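Long-range contact in conserved hypothetical protein (Sulfolobus solfataricus, PDB 2FNA), which binds ADP and magnesium and is probably an archaeal AAA+ ATPase of the P-loop NTPase class, its cellular role unknown: residues F66-F77 and L149-L157. Residues are numbered along the deposited sequence; the frame is centred on the assembly and turned at random.
With EDO (1,2-ethanediol), chain I.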
# COMPACT_ATOMS: atom_id res chain seq x y z
N PHE A 66 5.39 -8.03 5.95
CA PHE A 66 5.50 -7.78 7.37
C PHE A 66 4.19 -7.35 8.00
O PHE A 66 4.17 -7.04 9.18
CB PHE A 66 6.58 -6.71 7.61
CG PHE A 66 7.94 -7.13 7.16
CD1 PHE A 66 8.58 -8.18 7.81
CD2 PHE A 66 8.56 -6.53 6.08
CE1 PHE A 66 9.85 -8.61 7.39
CE2 PHE A 66 9.83 -6.94 5.68
CZ PHE A 66 10.47 -8.01 6.35
N GLU A 67 3.10 -7.32 7.22
CA GLU A 67 1.85 -6.72 7.70
C GLU A 67 1.26 -7.44 8.91
O GLU A 67 0.59 -6.81 9.74
CB GLU A 67 0.80 -6.60 6.58
CG GLU A 67 0.21 -7.94 6.14
CD GLU A 67 -0.53 -7.85 4.79
OE1 GLU A 67 -1.07 -6.76 4.47
OE2 GLU A 67 -0.56 -8.90 4.08
N GLU A 68 1.52 -8.74 9.04
CA GLU A 68 1.01 -9.54 10.17
C GLU A 68 1.85 -9.46 11.44
O GLU A 68 1.43 -9.97 12.48
CB GLU A 68 0.84 -11.00 9.77
CG GLU A 68 -0.18 -11.19 8.68
CD GLU A 68 -0.29 -12.63 8.19
OE1 GLU A 68 0.30 -13.52 8.83
OE2 GLU A 68 -0.95 -12.86 7.16
N ARG A 69 2.99 -8.78 11.38
CA ARG A 69 3.85 -8.56 12.54
C ARG A 69 3.67 -7.19 13.14
O ARG A 69 3.27 -6.25 12.47
CB ARG A 69 5.31 -8.65 12.14
CG ARG A 69 5.71 -9.94 11.49
CD ARG A 69 7.16 -9.87 11.10
NE ARG A 69 7.45 -10.88 10.08
CZ ARG A 69 8.67 -11.20 9.68
NH1 ARG A 69 9.72 -10.60 10.20
NH2 ARG A 69 8.84 -12.13 8.74
N ASN A 70 4.01 -7.08 14.42
CA ASN A 70 3.97 -5.82 15.15
C ASN A 70 5.34 -5.14 15.21
O ASN A 70 5.47 -3.97 15.59
CB ASN A 70 3.50 -6.09 16.59
CG ASN A 70 2.91 -4.87 17.26
OD1 ASN A 70 2.24 -4.06 16.62
ND2 ASN A 70 3.15 -4.73 18.56
N TYR A 71 6.37 -5.91 14.84
CA TYR A 71 7.73 -5.48 14.95
C TYR A 71 8.50 -6.12 13.81
O TYR A 71 8.21 -7.25 13.45
CB TYR A 71 8.30 -5.90 16.33
CG TYR A 71 9.73 -5.48 16.53
CD1 TYR A 71 10.03 -4.19 16.95
CD2 TYR A 71 10.79 -6.36 16.30
CE1 TYR A 71 11.34 -3.79 17.12
CE2 TYR A 71 12.11 -5.95 16.46
CZ TYR A 71 12.37 -4.66 16.88
OH TYR A 71 13.64 -4.22 17.09
N ILE A 72 9.41 -5.36 13.19
CA ILE A 72 10.34 -5.87 12.18
C ILE A 72 11.73 -5.67 12.71
O ILE A 72 12.09 -4.57 13.15
CB ILE A 72 10.24 -5.11 10.81
CG1 ILE A 72 8.83 -5.13 10.25
CG2 ILE A 72 11.19 -5.74 9.78
CD1 ILE A 72 8.57 -4.02 9.13
N SER A 73 12.53 -6.73 12.70
CA SER A 73 13.88 -6.63 13.21
C SER A 73 14.84 -6.13 12.14
O SER A 73 14.54 -6.18 10.94
CB SER A 73 14.38 -7.98 13.74
OG SER A 73 14.31 -8.94 12.71
N TYR A 74 15.98 -5.65 12.60
CA TYR A 74 17.03 -5.17 11.74
C TYR A 74 17.53 -6.31 10.85
O TYR A 74 17.78 -6.11 9.65
CB TYR A 74 18.18 -4.61 12.59
CG TYR A 74 19.42 -4.18 11.82
CD1 TYR A 74 19.36 -3.14 10.88
CD2 TYR A 74 20.64 -4.80 12.05
CE1 TYR A 74 20.50 -2.76 10.17
CE2 TYR A 74 21.77 -4.43 11.34
CZ TYR A 74 21.70 -3.41 10.42
OH TYR A 74 22.84 -3.06 9.75
N LYS A 75 17.62 -7.49 11.45
CA LYS A 75 18.05 -8.73 10.80
C LYS A 75 17.09 -9.10 9.69
O LYS A 75 17.52 -9.40 8.59
CB LYS A 75 18.14 -9.84 11.87
CG LYS A 75 18.82 -11.15 11.48
N ASP A 76 15.78 -9.02 9.96
CA ASP A 76 14.78 -9.41 8.97
C ASP A 76 14.66 -8.40 7.84
O ASP A 76 14.33 -8.78 6.71
CB ASP A 76 13.40 -9.64 9.60
CG ASP A 76 13.34 -10.91 10.44
OD1 ASP A 76 14.27 -11.75 10.37
OD2 ASP A 76 12.36 -11.07 11.17
N PHE A 77 14.93 -7.13 8.14
CA PHE A 77 15.00 -6.10 7.11
C PHE A 77 16.20 -6.31 6.18
O PHE A 77 16.07 -6.22 4.96
CB PHE A 77 15.10 -4.72 7.73
CG PHE A 77 15.15 -3.61 6.72
CD1 PHE A 77 14.04 -3.33 5.93
CD2 PHE A 77 16.30 -2.84 6.56
CE1 PHE A 77 14.07 -2.28 4.99
CE2 PHE A 77 16.34 -1.79 5.62
CZ PHE A 77 15.22 -1.51 4.84
N LEU A 149 7.49 0.24 7.83
CA LEU A 149 8.79 0.54 8.44
C LEU A 149 8.69 1.26 9.77
O LEU A 149 9.67 1.37 10.50
CB LEU A 149 9.62 1.38 7.48
CG LEU A 149 10.03 0.70 6.18
CD1 LEU A 149 10.72 1.70 5.28
CD2 LEU A 149 10.97 -0.46 6.43
N VAL A 150 7.51 1.75 10.09
CA VAL A 150 7.22 2.21 11.44
C VAL A 150 7.54 1.12 12.47
O VAL A 150 8.00 1.38 13.59
CB VAL A 150 5.72 2.55 11.59
CG1 VAL A 150 5.39 2.76 13.03
CG2 VAL A 150 5.36 3.79 10.80
N LYS A 151 7.24 -0.11 12.07
CA LYS A 151 7.49 -1.31 12.89
C LYS A 151 8.97 -1.65 12.99
O LYS A 151 9.37 -2.43 13.84
CB LYS A 151 6.76 -2.48 12.28
CG LYS A 151 5.25 -2.35 12.24
CD LYS A 151 4.68 -3.38 11.27
CE LYS A 151 3.16 -3.37 11.24
NZ LYS A 151 2.65 -4.52 10.42
N LEU A 152 9.79 -1.09 12.10
CA LEU A 152 11.23 -1.29 12.16
C LEU A 152 11.89 -0.31 13.19
O LEU A 152 12.64 0.61 12.83
CB LEU A 152 11.81 -1.15 10.76
CG LEU A 152 13.31 -1.42 10.54
CD1 LEU A 152 13.63 -2.89 10.60
CD2 LEU A 152 13.73 -0.88 9.20
N ARG A 153 11.62 -0.57 14.46
CA ARG A 153 11.81 0.39 15.54
C ARG A 153 13.25 0.64 15.87
O ARG A 153 13.59 1.69 16.42
CB ARG A 153 11.16 -0.09 16.83
CG ARG A 153 9.72 -0.47 16.75
CD ARG A 153 8.80 0.68 17.03
NE ARG A 153 7.41 0.27 16.84
CZ ARG A 153 6.40 1.11 16.62
NH1 ARG A 153 6.59 2.42 16.53
NH2 ARG A 153 5.18 0.62 16.46
N GLY A 154 14.10 -0.34 15.57
CA GLY A 154 15.51 -0.24 15.90
C GLY A 154 16.41 0.35 14.84
O GLY A 154 17.62 0.35 14.99
N VAL A 155 15.81 0.85 13.76
CA VAL A 155 16.55 1.52 12.71
C VAL A 155 15.81 2.82 12.37
O VAL A 155 14.61 2.80 12.19
CB VAL A 155 16.59 0.64 11.45
CG1 VAL A 155 17.23 1.35 10.28
CG2 VAL A 155 17.31 -0.65 11.74
N ASN A 156 16.55 3.91 12.24
CA ASN A 156 16.02 5.15 11.68
C ASN A 156 16.60 5.45 10.30
O ASN A 156 17.74 5.90 10.18
CB ASN A 156 16.28 6.33 12.64
CG ASN A 156 15.71 7.63 12.12
OD1 ASN A 156 14.90 7.63 11.20
ND2 ASN A 156 16.13 8.76 12.71
N LEU A 157 15.80 5.22 9.25
CA LEU A 157 16.24 5.41 7.88
C LEU A 157 16.09 6.84 7.39
O LEU A 157 16.57 7.17 6.31
CB LEU A 157 15.46 4.50 6.94
CG LEU A 157 15.65 2.99 7.16
CD1 LEU A 157 14.66 2.23 6.24
CD2 LEU A 157 17.07 2.54 6.91
C1 EDO I . 13.97 11.89 12.77
O1 EDO I . 15.37 11.57 12.49
C2 EDO I . 13.78 13.11 13.69
O2 EDO I . 12.38 13.44 13.93
O HOH W 1 6.52 -2.01 17.54
O HOH W 2 14.11 -2.91 14.26
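Leu152 sets CD2 over one face of the Phe77 ring, 4.1 Å from its centroid, while Leu149 CD2 and Leu157 CD1 approach CE1 and CZ of the same ring. These side chains pack the first turn of helix 74-91 against the loop between strand 139-144 and helix 158-167, in the P-loop ATPase core. With CG anti to the backbone N (chi1 -175°), Leu152 also lodges its other methyl, CD1, against Phe77 CB and Ile72 CG2. Farther along, Val155 CG2 meets CD1 of Tyr74, and the hydroxyl of that tyrosine is hydrogen-bonded to Leu122 N. Ile72 N donates an almost straight bond to Lys151 O (3.0 Å, 174°), entering from above the carbonyl plane. Lys151 CB rests on Ile72 CG1, and the extended chain follows the backbone of Asn70 and Arg69 to the turn 66-69, where NZ bonds Phe66 O (3.2 Å) and Arg69 O (2.8 Å), weakly Glu67 O, and pairs with Glu148. A methionine in its place would probably cost these carbonyls their shared donor and Glu148 a salt-bridge partner, leaving the turn, still closed by Arg69 N, less tied to 149-157. At the outer edge, a water accepts from Gly154 N (2.9 Å) while donating to Ile72 O (2.8 Å).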